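Local coordinates for carboxylic ester hydrolase (Aspergillus niger, PDB 7K4O), which hydrolyses carboxylic esters as a fungal tannase (tannin acyl hydrolase), probably freeing gallic acid from tannins by serine-esterase chemistry, at residues A[429-434]-A[446-451]; A[515-520]-A[540-545]; A[411-416]-A[425-430]; A[193-196]-A[202-205]. All blocks are in the same frame, centred on the assembly; numbering follows the deposited sequence.

Contact 1: A[429-434]-A[446-451]; sequences RYWESV and SSAEAL
Leu451 lays one methyl branch over the indole of Trp431, and this pairing is the heart of the meeting between helix 425-438 and helix 444-452. CD2 sits 3.5 Å from the centroid of the five-membered ring and only 13° off its normal, a CH-pi contact over the face. Trp431 can offer that face because its CG is anti to the backbone N (chi1 -178°), which carries the ring out across the wide gap between the helices. The other branch of Leu451 is used as well: CD1 meets Val434 CG1 at 3.8 Å, the two side chains crossing at about a right angle. At the far rim of the indole, near its plane, Trp431 CH2 comes within 3.7 Å of Ala448 CB; alanine's small methyl group suits a place beside so broad a ring. The indole N-H finds its polar partner in Tyr455, so burying the ring does not leave NE1 without one.

This apolar side is buried on both helices. The opposite side of 446-451 faces the solvent: Glu449 points away and, with Glu453, binds a zinc ion through its carboxylate, while Ser446 and Ala450 are partly exposed. The short segments have axes 10.7 Å apart and crossing at 103°, so large side chains bridge a spacing too wide for close backbone packing. Both helices belong to the link between parallel neighbouring strands 410-416 and 455-460, a beta-alpha-beta crossover with an added helix, consistent with the alpha/beta-hydrolase fold.

Contact 2: A[515-520]-A[540-545]; sequences CAWPLR and DSWHYD
Two tight turns bring Trp517 and Trp542 together, one before strand 520-524, the other leading out of helix 536-541. In 515-520 the peptide before Pro518 is cis, and Leu519 N bonds to Ala516 O at 3.0 Å, which makes a type VIa turn. In 540-545 the bond from His543 N to Asp540 O closes a type I turn. Trp517 drives the edge of its six-membered ring, CZ3 and CH2, into the face of the five-membered ring of Trp542. The planes stand at 78° with the centroids 4.8 Å apart, a T-shaped pair, and Trp517 CH2 comes within 3.4 Å of Trp542 CD1. Pro518 CB covers one face of Trp517, while His543 NE2 lies at the ring's edge, 3.8 Å from Trp517 CZ2. Arg520, its chain bent twice, brings NE to 3.9 Å from Trp542 NE1, but its guanidinium is nearly perpendicular to the indole.

Those two nitrogens, both donors, can lie side by side because both bond to Asp267 OD2; Arg520 NH2 goes to Thr459. Trp517 NE1 turns to Glu432 OE2, to which His543 NE2 probably hydrogen-bonds too. Two carboxylates, Asp267 and the buried Glu432, thus receive N-H groups round the aromatic core, probably favouring their ionised form.

Contact 3: A[411-416]-A[425-430]; sequences VIHFHG and AASIRY
Ser427 points its hydroxyl from the first turns of helix 425-438 into the gap between His413 and His415 on strand 410-416, and both histidines hydrogen-bond to it. His415 ND1 lies 2.6 Å from Ser427 OG, in a nearly straight bond (176°) with the oxygen in the plane of the imidazole. His413 NE2 is 2.8 Å from the same OG, which sits at the ring's edge but tilted out of its plane, a less ideal approach than at His415. Residues two apart on a strand project from the same side, and both histidines have CG anti to the backbone N, so their rings reach out together toward the helix. Serine suits the place: its short side chain lets the helix come close, with Ser427 CB 3.2 Å from His413 NE2, yet it supplies an oxygen able to pair with both rings.

The remaining ring nitrogens are also engaged. His413 ND1 bonds to Tyr455 OH on the adjacent strand, and His415 NE2 to the carbonyl oxygen of Ile422, a residue of the pocket that holds 3,4,5-trihydroxybenzoic acid. Every imidazole nitrogen of this buried pair therefore has a partner, and the tautomers are probably coupled through the shared hydroxyl. On the strand, Ile412 pairs with backbone of 205-209, while Val411 and His413 bond to Arg456 on the other flank; Gly416 O accepts from Thr424 OG1.

Such a strand-loop-helix unit is part of the alpha/beta-hydrolase core, where the loop after the strand commonly carries the triad acid, here probably Asp419. His415 touches residues of that presumed triad.

Contact 4: A[193-196]-A[202-205]; sequences WSQV and EWDG
Gln195 curls against the end of the six-membered ring of Trp203 because its side chain bends twice, with CG beside the backbone N (chi1 -55°) and a second kink at chi2 (-58°). Glu202 does the reverse: CG is anti to its own N (chi1 177°) and the chain runs out extended, bringing the carboxylate to the glutamine amide. The carbon part of Gln195 makes the apolar contact, CG lying 3.3 Å from Trp203 CH2 and CB 3.5 Å from Trp203 CZ3. Val196 adds a looser touch at the ring edge, where CG2 is 4.2 Å from Trp203 CE3. Above the indole, Glu202 OE2 lies 3.2 Å over one face toward the rim, while Tyr182 stacks on the ring.

The amide of Gln195 is probably modelled the wrong way round. Turned back, it may offer hydrogen bonds to the Glu202 carboxylate, whose OE2 is in any case held by Ser159 OG on helix 144-169. Glutamine suits this buried spot through its flexible apolar stem and polar end, and tryptophan through its breadth, which spans two residues of the helix.

The contact folds the end of helix 187-196 against the entrance to strand 205-209. Together with strand 179-185 this is a beta-alpha-beta crossover between parallel neighbours, and its first turn, at Ser186, is probably the nucleophile elbow of an alpha/beta hydrolase.

From the N terminus, contact 4 comes first, closing the short loop between helix 187-196 and strand 205-209. Contact 3 then closes the loop from strand 410-416 into helix 425-438, and contact 1 continues along that helix, sharing Arg429 and Tyr430 with contact 3, to close the turn into helix 444-452. Contact 2 comes last, spanning the hairpin and helix between 515-520 and 540-545. None nests in another. In space, Trp193 of contact 4 packs on Tyr430, Val411 and His413, while contact 2 covers helix 425-438 through Ile428 and meets contact 1 where Trp517 packs on Trp431. Contacts 2 and 4 do not touch; helix 425-438 lies between them, joining sheet core to C-terminal region.

Contact 1: A[429-434]-A[446-451]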
loop_
_atom_site.group_PDB
_atom_site.type_symbol
_atom_site.label_atom_id
_atom_site.label_comp_id
_atom_site.label_asym_id
_atom_site.label_seq_id
_atom_site.Cartn_x
_atom_site.Cartn_y
_atom_site.Cartn_z
ATOM N N ARG A 429 -10.994 7.544 -3.068
ATOM C CA ARG A 429 -11.533 8.505 -2.098
ATOM C C ARG A 429 -10.499 9.566 -1.708
ATOM O O ARG A 429 -10.836 10.732 -1.561
ATOM C CB ARG A 429 -12.080 7.805 -0.854
ATOM C CG ARG A 429 -12.804 8.824 0.028
ATOM C CD ARG A 429 -13.427 8.137 1.245
ATOM N NE ARG A 429 -14.179 9.066 2.042
ATOM C CZ ARG A 429 -15.493 9.329 1.894
ATOM N NH1 ARG A 429 -16.220 8.687 0.992
ATOM N NH2 ARG A 429 -16.085 10.210 2.681
ATOM N N TYR A 430 -9.264 9.154 -1.471
ATOM C CA TYR A 430 -8.243 10.134 -1.031
ATOM C C TYR A 430 -7.948 11.130 -2.146
ATOM O O TYR A 430 -7.827 12.338 -1.865
ATOM C CB TYR A 430 -6.974 9.439 -0.562
ATOM C CG TYR A 430 -5.963 10.429 -0.052
ATOM C CD1 TYR A 430 -6.200 11.189 1.096
ATOM C CD2 TYR A 430 -4.779 10.672 -0.752
ATOM C CE1 TYR A 430 -5.295 12.146 1.542
ATOM C CE2 TYR A 430 -3.852 11.595 -0.307
ATOM C CZ TYR A 430 -4.107 12.333 0.833
ATOM O OH TYR A 430 -3.183 13.259 1.221
ATOM N N TRP A 431 -7.806 10.643 -3.379
ATOM C CA TRP A 431 -7.543 11.567 -4.507
ATOM C C TRP A 431 -8.693 12.566 -4.601
ATOM O O TRP A 431 -8.473 13.788 -4.768
ATOM C CB TRP A 431 -7.337 10.759 -5.789
ATOM C CG TRP A 431 -7.017 11.561 -7.011
ATOM C CD1 TRP A 431 -5.770 11.743 -7.554
ATOM C CD2 TRP A 431 -7.952 12.201 -7.901
ATOM N NE1 TRP A 431 -5.866 12.451 -8.728
ATOM C CE2 TRP A 431 -7.187 12.768 -8.950
ATOM C CE3 TRP A 431 -9.346 12.360 -7.932
ATOM C CZ2 TRP A 431 -7.780 13.451 -10.002
ATOM C CZ3 TRP A 431 -9.921 13.039 -8.978
ATOM C CH2 TRP A 431 -9.138 13.599 -9.981
ATOM N N GLU A 432 -9.926 12.111 -4.413
ATOM C CA GLU A 432 -11.068 13.052 -4.459
ATOM C C GLU A 432 -11.070 14.038 -3.284
ATOM O O GLU A 432 -11.476 15.168 -3.464
ATOM C CB GLU A 432 -12.380 12.258 -4.481
ATOM C CG GLU A 432 -12.599 11.354 -5.691
ATOM C CD GLU A 432 -12.853 12.081 -7.001
ATOM O OE1 GLU A 432 -12.888 13.309 -6.985
ATOM O OE2 GLU A 432 -13.035 11.371 -8.026
ATOM N N SER A 433 -10.625 13.597 -2.110
ATOM C CA SER A 433 -10.496 14.444 -0.904
ATOM C C SER A 433 -9.513 15.554 -1.219
ATOM O O SER A 433 -9.793 16.749 -0.925
ATOM C CB SER A 433 -10.063 13.646 0.302
ATOM O OG SER A 433 -11.154 12.819 0.715
ATOM N N VAL A 434 -8.353 15.185 -1.754
ATOM C CA VAL A 434 -7.304 16.174 -2.083
ATOM C C VAL A 434 -7.839 17.154 -3.128
ATOM O O VAL A 434 -7.685 18.401 -2.971
ATOM C CB VAL A 434 -6.010 15.483 -2.540
ATOM C CG1 VAL A 434 -4.974 16.501 -2.985
ATOM C CG2 VAL A 434 -5.422 14.644 -1.436
ATOM N N SER A 446 -12.315 20.668 -14.113
ATOM C CA SER A 446 -11.254 21.685 -13.968
ATOM C C SER A 446 -10.359 21.315 -12.768
ATOM O O SER A 446 -9.128 21.415 -12.858
ATOM C CB SER A 446 -11.894 23.044 -13.815
ATOM O OG SER A 446 -10.994 23.994 -13.307
ATOM N N SER A 447 -10.966 20.985 -11.649
ATOM C CA SER A 447 -10.203 20.583 -10.437
ATOM C C SER A 447 -9.459 19.282 -10.703
ATOM O O SER A 447 -8.335 19.133 -10.181
ATOM C CB SER A 447 -11.113 20.514 -9.216
ATOM O OG SER A 447 -12.141 19.563 -9.421
ATOM N N ALA A 448 -10.032 18.329 -11.419
ATOM C CA ALA A 448 -9.369 17.057 -11.733
ATOM C C ALA A 448 -8.120 17.334 -12.583
ATOM O O ALA A 448 -7.073 16.714 -12.380
ATOM C CB ALA A 448 -10.302 16.096 -12.417
ATOM N N GLU A 449 -8.244 18.186 -13.577
ATOM C CA GLU A 449 -7.088 18.515 -14.448
ATOM C C GLU A 449 -6.000 19.164 -13.603
ATOM O O GLU A 449 -4.816 18.842 -13.822
ATOM C CB GLU A 449 -7.518 19.467 -15.559
ATOM C CG GLU A 449 -6.376 19.735 -16.548
ATOM C CD GLU A 449 -5.317 20.752 -16.118
ATOM O OE1 GLU A 449 -5.691 21.678 -15.350
ATOM O OE2 GLU A 449 -4.113 20.706 -16.633
ATOM N N ALA A 450 -6.356 20.063 -12.704
ATOM C CA ALA A 450 -5.351 20.775 -11.884
ATOM C C ALA A 450 -4.608 19.753 -11.004
ATOM O O ALA A 450 -3.341 19.761 -10.972
ATOM C CB ALA A 450 -5.989 21.855 -11.067
ATOM N N LEU A 451 -5.340 18.831 -10.375
ATOM C CA LEU A 451 -4.671 17.826 -9.510
ATOM C C LEU A 451 -3.810 16.858 -10.345
ATOM O O LEU A 451 -2.701 16.470 -9.922
ATOM C CB LEU A 451 -5.720 17.055 -8.723
ATOM C CG LEU A 451 -5.141 16.060 -7.699
ATOM C CD1 LEU A 451 -4.187 16.730 -6.723
ATOM C CD2 LEU A 451 -6.282 15.405 -6.917
#

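Contact 2: A[515-520]-A[540-545]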
loop_
_atom_site.group_PDB
_atom_site.type_symbol
_atom_site.label_atom_id
_atom_site.label_comp_id
_atom_site.label_asym_id
_atom_site.label_seq_id
_atom_site.Cartn_x
_atom_site.Cartn_y
_atom_site.Cartn_z
ATOM N N CYS A 515 -4.885 3.568 -17.567
ATOM C CA CYS A 515 -5.614 4.852 -17.595
ATOM C C CYS A 515 -5.486 5.571 -16.242
ATOM O O CYS A 515 -5.498 4.889 -15.190
ATOM C CB CYS A 515 -7.101 4.641 -17.899
ATOM S SG CYS A 515 -7.353 3.926 -19.551
ATOM N N ALA A 516 -5.335 6.877 -16.298
ATOM C CA ALA A 516 -5.282 7.785 -15.139
ATOM C C ALA A 516 -6.702 8.146 -14.762
ATOM O O ALA A 516 -7.468 8.643 -15.611
ATOM C CB ALA A 516 -4.510 9.037 -15.449
ATOM N N TRP A 517 -7.028 7.923 -13.499
ATOM C CA TRP A 517 -8.286 8.400 -12.891
ATOM C C TRP A 517 -8.486 9.847 -13.271
ATOM O O TRP A 517 -7.552 10.641 -13.240
ATOM C CB TRP A 517 -8.209 8.233 -11.351
ATOM C CG TRP A 517 -9.469 8.640 -10.656
ATOM C CD1 TRP A 517 -9.740 9.824 -10.060
ATOM C CD2 TRP A 517 -10.693 7.877 -10.611
ATOM N NE1 TRP A 517 -11.046 9.846 -9.627
ATOM C CE2 TRP A 517 -11.650 8.677 -9.977
ATOM C CE3 TRP A 517 -11.076 6.630 -11.121
ATOM C CZ2 TRP A 517 -12.973 8.263 -9.807
ATOM C CZ3 TRP A 517 -12.376 6.196 -10.913
ATOM C CH2 TRP A 517 -13.304 7.024 -10.295
ATOM N N PRO A 518 -9.705 10.325 -13.591
ATOM C CA PRO A 518 -10.967 9.563 -13.559
ATOM C C PRO A 518 -11.399 8.873 -14.856
ATOM O O PRO A 518 -12.537 8.396 -14.924
ATOM C CB PRO A 518 -11.969 10.679 -13.260
ATOM C CG PRO A 518 -11.426 11.870 -14.001
ATOM C CD PRO A 518 -9.925 11.737 -13.859
ATOM N N LEU A 519 -10.475 8.750 -15.803
ATOM C CA LEU A 519 -10.739 7.964 -17.021
ATOM C C LEU A 519 -10.711 6.486 -16.651
ATOM O O LEU A 519 -10.021 6.063 -15.689
ATOM C CB LEU A 519 -9.686 8.314 -18.090
ATOM C CG LEU A 519 -9.635 9.793 -18.487
ATOM C CD1 LEU A 519 -8.478 10.029 -19.452
ATOM C CD2 LEU A 519 -10.952 10.235 -19.118
ATOM N N ARG A 520 -11.438 5.669 -17.417
ATOM C CA ARG A 520 -11.441 4.199 -17.260
ATOM C C ARG A 520 -11.061 3.534 -18.584
ATOM O O ARG A 520 -11.310 4.130 -19.648
ATOM C CB ARG A 520 -12.827 3.651 -16.882
ATOM C CG ARG A 520 -13.554 4.307 -15.733
ATOM C CD ARG A 520 -12.763 4.393 -14.454
ATOM N NE ARG A 520 -12.276 3.129 -13.954
ATOM C CZ ARG A 520 -10.990 2.910 -13.602
ATOM N NH1 ARG A 520 -10.071 3.866 -13.738
ATOM N NH2 ARG A 520 -10.651 1.751 -13.120
ATOM N N ASP A 540 -19.214 7.592 -10.814
ATOM C CA ASP A 540 -20.121 7.732 -9.641
ATOM C C ASP A 540 -20.085 6.462 -8.808
ATOM O O ASP A 540 -20.288 6.568 -7.582
ATOM C CB ASP A 540 -21.552 8.053 -10.060
ATOM C CG ASP A 540 -21.762 9.423 -10.657
ATOM O OD1 ASP A 540 -20.838 10.278 -10.627
ATOM O OD2 ASP A 540 -22.855 9.613 -11.254
ATOM N N SER A 541 -19.857 5.288 -9.396
ATOM C CA SER A 541 -19.854 3.998 -8.663
ATOM C C SER A 541 -18.684 3.930 -7.669
ATOM O O SER A 541 -18.738 3.101 -6.777
ATOM C CB SER A 541 -19.832 2.808 -9.534
ATOM O OG SER A 541 -18.567 2.603 -10.169
ATOM N N TRP A 542 -17.656 4.767 -7.867
ATOM C CA TRP A 542 -16.446 4.757 -7.005
ATOM C C TRP A 542 -16.590 5.760 -5.866
ATOM O O TRP A 542 -15.596 5.918 -5.103
ATOM C CB TRP A 542 -15.194 5.124 -7.821
ATOM C CG TRP A 542 -14.717 4.098 -8.787
ATOM C CD1 TRP A 542 -14.968 4.060 -10.129
ATOM C CD2 TRP A 542 -13.830 3.003 -8.517
ATOM N NE1 TRP A 542 -14.360 2.982 -10.689
ATOM C CE2 TRP A 542 -13.619 2.324 -9.736
ATOM C CE3 TRP A 542 -13.258 2.493 -7.358
ATOM C CZ2 TRP A 542 -12.842 1.178 -9.813
ATOM C CZ3 TRP A 542 -12.471 1.370 -7.430
ATOM C CH2 TRP A 542 -12.259 0.717 -8.649
ATOM N N HIS A 543 -17.682 6.504 -5.819
ATOM C CA HIS A 543 -17.849 7.604 -4.846
ATOM C C HIS A 543 -18.886 7.175 -3.821
ATOM O O HIS A 543 -19.979 6.736 -4.233
ATOM C CB HIS A 543 -18.269 8.884 -5.514
ATOM C CG HIS A 543 -17.224 9.473 -6.409
ATOM N ND1 HIS A 543 -17.538 10.427 -7.362
ATOM C CD2 HIS A 543 -15.882 9.286 -6.470
ATOM C CE1 HIS A 543 -16.422 10.800 -7.980
ATOM N NE2 HIS A 543 -15.389 10.109 -7.461
ATOM N N TYR A 544 -18.581 7.352 -2.550
ATOM C CA TYR A 544 -19.452 6.883 -1.451
ATOM C C TYR A 544 -19.779 8.024 -0.502
ATOM O O TYR A 544 -18.953 8.837 -0.138
ATOM C CB TYR A 544 -18.849 5.687 -0.737
ATOM C CG TYR A 544 -18.734 4.497 -1.645
ATOM C CD1 TYR A 544 -19.804 3.650 -1.822
ATOM C CD2 TYR A 544 -17.588 4.271 -2.405
ATOM C CE1 TYR A 544 -19.740 2.564 -2.676
ATOM C CE2 TYR A 544 -17.503 3.188 -3.267
ATOM C CZ TYR A 544 -18.599 2.343 -3.423
ATOM O OH TYR A 544 -18.530 1.278 -4.264
ATOM N N ASP A 545 -21.058 8.059 -0.102
ATOM C CA ASP A 545 -21.557 8.994 0.911
ATOM C C ASP A 545 -21.557 8.262 2.255
ATOM O O ASP A 545 -22.403 7.334 2.471
ATOM C CB ASP A 545 -22.950 9.493 0.541
ATOM C CG ASP A 545 -23.558 10.380 1.612
ATOM O OD1 ASP A 545 -22.838 10.851 2.506
ATOM O OD2 ASP A 545 -24.770 10.572 1.545
#

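Contact 3: A[411-416]-A[425-430]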
loop_
_atom_site.group_PDB
_atom_site.type_symbol
_atom_site.label_atom_id
_atom_site.label_comp_id
_atom_site.label_asym_id
_atom_site.label_seq_id
_atom_site.Cartn_x
_atom_site.Cartn_y
_atom_site.Cartn_z
ATOM N N VAL A 411 3.323 12.705 -7.466
ATOM C CA VAL A 411 2.921 11.389 -6.941
ATOM C C VAL A 411 2.398 10.519 -8.073
ATOM O O VAL A 411 1.528 10.987 -8.840
ATOM C CB VAL A 411 1.862 11.525 -5.828
ATOM C CG1 VAL A 411 1.363 10.173 -5.360
ATOM C CG2 VAL A 411 2.387 12.356 -4.662
ATOM N N ILE A 412 2.824 9.278 -8.084
ATOM C CA ILE A 412 2.205 8.153 -8.844
ATOM C C ILE A 412 1.623 7.209 -7.789
ATOM O O ILE A 412 2.372 6.690 -6.960
ATOM C CB ILE A 412 3.212 7.421 -9.758
ATOM C CG1 ILE A 412 3.683 8.324 -10.884
ATOM C CG2 ILE A 412 2.604 6.126 -10.253
ATOM C CD1 ILE A 412 4.823 7.756 -11.674
ATOM N N HIS A 413 0.315 7.076 -7.801
ATOM C CA HIS A 413 -0.446 6.236 -6.859
ATOM C C HIS A 413 -1.137 5.138 -7.676
ATOM O O HIS A 413 -1.827 5.463 -8.655
ATOM C CB HIS A 413 -1.413 7.161 -6.142
ATOM C CG HIS A 413 -2.316 6.576 -5.114
ATOM N ND1 HIS A 413 -3.184 7.381 -4.422
ATOM C CD2 HIS A 413 -2.533 5.312 -4.693
ATOM C CE1 HIS A 413 -3.899 6.619 -3.589
ATOM N NE2 HIS A 413 -3.534 5.359 -3.724
ATOM N N PHE A 414 -0.997 3.904 -7.256
ATOM C CA PHE A 414 -1.658 2.781 -7.973
ATOM C C PHE A 414 -2.318 1.841 -6.983
ATOM O O PHE A 414 -1.958 1.781 -5.808
ATOM C CB PHE A 414 -0.682 2.041 -8.889
ATOM C CG PHE A 414 0.428 1.331 -8.186
ATOM C CD1 PHE A 414 1.571 2.027 -7.799
ATOM C CD2 PHE A 414 0.350 -0.031 -7.934
ATOM C CE1 PHE A 414 2.560 1.378 -7.087
ATOM C CE2 PHE A 414 1.350 -0.671 -7.245
ATOM C CZ PHE A 414 2.470 0.032 -6.853
ATOM N N HIS A 415 -3.285 1.066 -7.477
ATOM C CA HIS A 415 -4.057 0.143 -6.629
ATOM C C HIS A 415 -4.632 -0.998 -7.482
ATOM O O HIS A 415 -5.265 -0.693 -8.508
ATOM C CB HIS A 415 -5.138 0.942 -5.890
ATOM C CG HIS A 415 -5.633 0.286 -4.658
ATOM N ND1 HIS A 415 -5.868 1.019 -3.496
ATOM C CD2 HIS A 415 -5.976 -1.008 -4.380
ATOM C CE1 HIS A 415 -6.306 0.193 -2.562
ATOM N NE2 HIS A 415 -6.376 -1.059 -3.055
ATOM N N GLY A 416 -4.477 -2.235 -7.062
ATOM C CA GLY A 416 -5.076 -3.366 -7.788
ATOM C C GLY A 416 -6.591 -3.343 -7.766
ATOM O O GLY A 416 -7.185 -3.111 -6.710
ATOM N N ALA A 425 -11.449 1.293 -3.761
ATOM C CA ALA A 425 -12.134 2.576 -3.613
ATOM C C ALA A 425 -11.474 3.456 -2.538
ATOM O O ALA A 425 -11.728 4.657 -2.547
ATOM C CB ALA A 425 -13.606 2.322 -3.366
ATOM N N ALA A 426 -10.700 2.882 -1.634
ATOM C CA ALA A 426 -10.013 3.670 -0.577
ATOM C C ALA A 426 -9.049 4.664 -1.241
ATOM O O ALA A 426 -8.898 5.775 -0.686
ATOM C CB ALA A 426 -9.296 2.833 0.389
ATOM N N SER A 427 -8.447 4.270 -2.357
ATOM C CA SER A 427 -7.467 5.161 -3.048
ATOM C C SER A 427 -8.198 6.245 -3.803
ATOM O O SER A 427 -7.771 7.412 -3.756
ATOM C CB SER A 427 -6.525 4.362 -3.930
ATOM O OG SER A 427 -5.609 3.601 -3.163
ATOM N N ILE A 428 -9.271 5.918 -4.550
ATOM C CA ILE A 428 -10.049 6.964 -5.238
ATOM C C ILE A 428 -10.501 7.996 -4.220
ATOM O O ILE A 428 -10.447 9.211 -4.484
ATOM C CB ILE A 428 -11.248 6.338 -5.997
ATOM C CG1 ILE A 428 -10.845 5.670 -7.315
ATOM C CG2 ILE A 428 -12.244 7.422 -6.275
ATOM C CD1 ILE A 428 -10.032 4.462 -7.199
ATOM N N ARG A 429 -10.994 7.544 -3.068
ATOM C CA ARG A 429 -11.533 8.505 -2.098
ATOM C C ARG A 429 -10.499 9.566 -1.708
ATOM O O ARG A 429 -10.836 10.732 -1.561
ATOM C CB ARG A 429 -12.080 7.805 -0.854
ATOM C CG ARG A 429 -12.804 8.824 0.028
ATOM C CD ARG A 429 -13.427 8.137 1.245
ATOM N NE ARG A 429 -14.179 9.066 2.042
ATOM C CZ ARG A 429 -15.493 9.329 1.894
ATOM N NH1 ARG A 429 -16.220 8.687 0.992
ATOM N NH2 ARG A 429 -16.085 10.210 2.681
ATOM N N TYR A 430 -9.264 9.154 -1.471
ATOM C CA TYR A 430 -8.243 10.134 -1.031
ATOM C C TYR A 430 -7.948 11.130 -2.146
ATOM O O TYR A 430 -7.827 12.338 -1.865
ATOM C CB TYR A 430 -6.974 9.439 -0.562
ATOM C CG TYR A 430 -5.963 10.429 -0.052
ATOM C CD1 TYR A 430 -6.200 11.189 1.096
ATOM C CD2 TYR A 430 -4.779 10.672 -0.752
ATOM C CE1 TYR A 430 -5.295 12.146 1.542
ATOM C CE2 TYR A 430 -3.852 11.595 -0.307
ATOM C CZ TYR A 430 -4.107 12.333 0.833
ATOM O OH TYR A 430 -3.183 13.259 1.221
#

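Contact 4: A[193-196]-A[202-205]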
loop_
_atom_site.group_PDB
_atom_site.type_symbol
_atom_site.label_atom_id
_atom_site.label_comp_id
_atom_site.label_asym_id
_atom_site.label_seq_id
_atom_site.Cartn_x
_atom_site.Cartn_y
_atom_site.Cartn_z
ATOM N N TRP A 193 2.657 8.373 2.061
ATOM C CA TRP A 193 1.700 9.489 2.309
ATOM C C TRP A 193 2.019 10.198 3.625
ATOM O O TRP A 193 1.777 11.406 3.719
ATOM C CB TRP A 193 0.246 9.016 2.273
ATOM C CG TRP A 193 -0.289 8.844 0.893
ATOM C CD1 TRP A 193 -0.725 7.687 0.336
ATOM C CD2 TRP A 193 -0.360 9.841 -0.143
ATOM N NE1 TRP A 193 -1.155 7.909 -0.941
ATOM C CE2 TRP A 193 -0.935 9.223 -1.267
ATOM C CE3 TRP A 193 -0.091 11.219 -0.206
ATOM C CZ2 TRP A 193 -1.184 9.918 -2.446
ATOM C CZ3 TRP A 193 -0.345 11.901 -1.375
ATOM C CH2 TRP A 193 -0.864 11.250 -2.491
ATOM N N SER A 194 2.561 9.512 4.626
ATOM C CA SER A 194 2.843 10.111 5.941
ATOM C C SER A 194 3.817 11.283 5.765
ATOM O O SER A 194 3.752 12.270 6.527
ATOM C CB SER A 194 3.362 9.113 6.941
ATOM O OG SER A 194 4.716 8.732 6.719
ATOM N N GLN A 195 4.735 11.180 4.811
ATOM C CA GLN A 195 5.737 12.240 4.574
ATOM C C GLN A 195 5.200 13.314 3.612
ATOM O O GLN A 195 5.358 14.503 3.887
ATOM C CB GLN A 195 7.034 11.680 3.986
ATOM C CG GLN A 195 7.636 10.573 4.824
ATOM C CD GLN A 195 7.938 10.994 6.246
ATOM O OE1 GLN A 195 8.781 11.836 6.484
ATOM N NE2 GLN A 195 7.178 10.459 7.200
ATOM N N VAL A 196 4.520 12.908 2.541
ATOM C CA VAL A 196 3.943 13.857 1.552
ATOM C C VAL A 196 2.950 14.803 2.245
ATOM O O VAL A 196 2.895 15.956 1.919
ATOM C CB VAL A 196 3.335 13.096 0.389
ATOM C CG1 VAL A 196 2.537 14.007 -0.530
ATOM C CG2 VAL A 196 4.394 12.308 -0.415
ATOM N N GLU A 202 10.764 16.951 1.280
ATOM C CA GLU A 202 11.529 15.741 1.609
ATOM C C GLU A 202 11.815 14.955 0.313
ATOM O O GLU A 202 12.951 14.492 0.126
ATOM C CB GLU A 202 10.721 14.924 2.612
ATOM C CG GLU A 202 11.352 13.606 2.982
ATOM C CD GLU A 202 10.647 12.876 4.130
ATOM O OE1 GLU A 202 10.031 13.567 4.914
ATOM O OE2 GLU A 202 10.835 11.680 4.254
ATOM N N TRP A 203 10.814 14.791 -0.539
ATOM C CA TRP A 203 10.940 14.047 -1.803
ATOM C C TRP A 203 10.437 14.879 -2.969
ATOM O O TRP A 203 9.392 15.568 -2.856
ATOM C CB TRP A 203 10.196 12.722 -1.771
ATOM C CG TRP A 203 10.590 11.799 -0.663
ATOM C CD1 TRP A 203 11.831 11.524 -0.169
ATOM C CD2 TRP A 203 9.670 11.031 0.123
ATOM N NE1 TRP A 203 11.744 10.583 0.843
ATOM C CE2 TRP A 203 10.433 10.299 1.053
ATOM C CE3 TRP A 203 8.280 10.865 0.117
ATOM C CZ2 TRP A 203 9.864 9.390 1.947
ATOM C CZ3 TRP A 203 7.718 9.972 1.001
ATOM C CH2 TRP A 203 8.492 9.237 1.892
ATOM N N ASP A 204 11.070 14.696 -4.114
ATOM C CA ASP A 204 10.615 15.229 -5.411
ATOM C C ASP A 204 9.516 14.366 -5.998
ATOM O O ASP A 204 8.674 14.899 -6.770
ATOM C CB ASP A 204 11.797 15.331 -6.386
ATOM C CG ASP A 204 12.861 16.282 -5.832
ATOM O OD1 ASP A 204 12.547 17.497 -5.653
ATOM O OD2 ASP A 204 13.963 15.826 -5.413
ATOM N N GLY A 205 9.518 13.060 -5.722
ATOM C CA GLY A 205 8.508 12.163 -6.302
ATOM C C GLY A 205 8.232 11.026 -5.348
ATOM O O GLY A 205 9.172 10.474 -4.767
#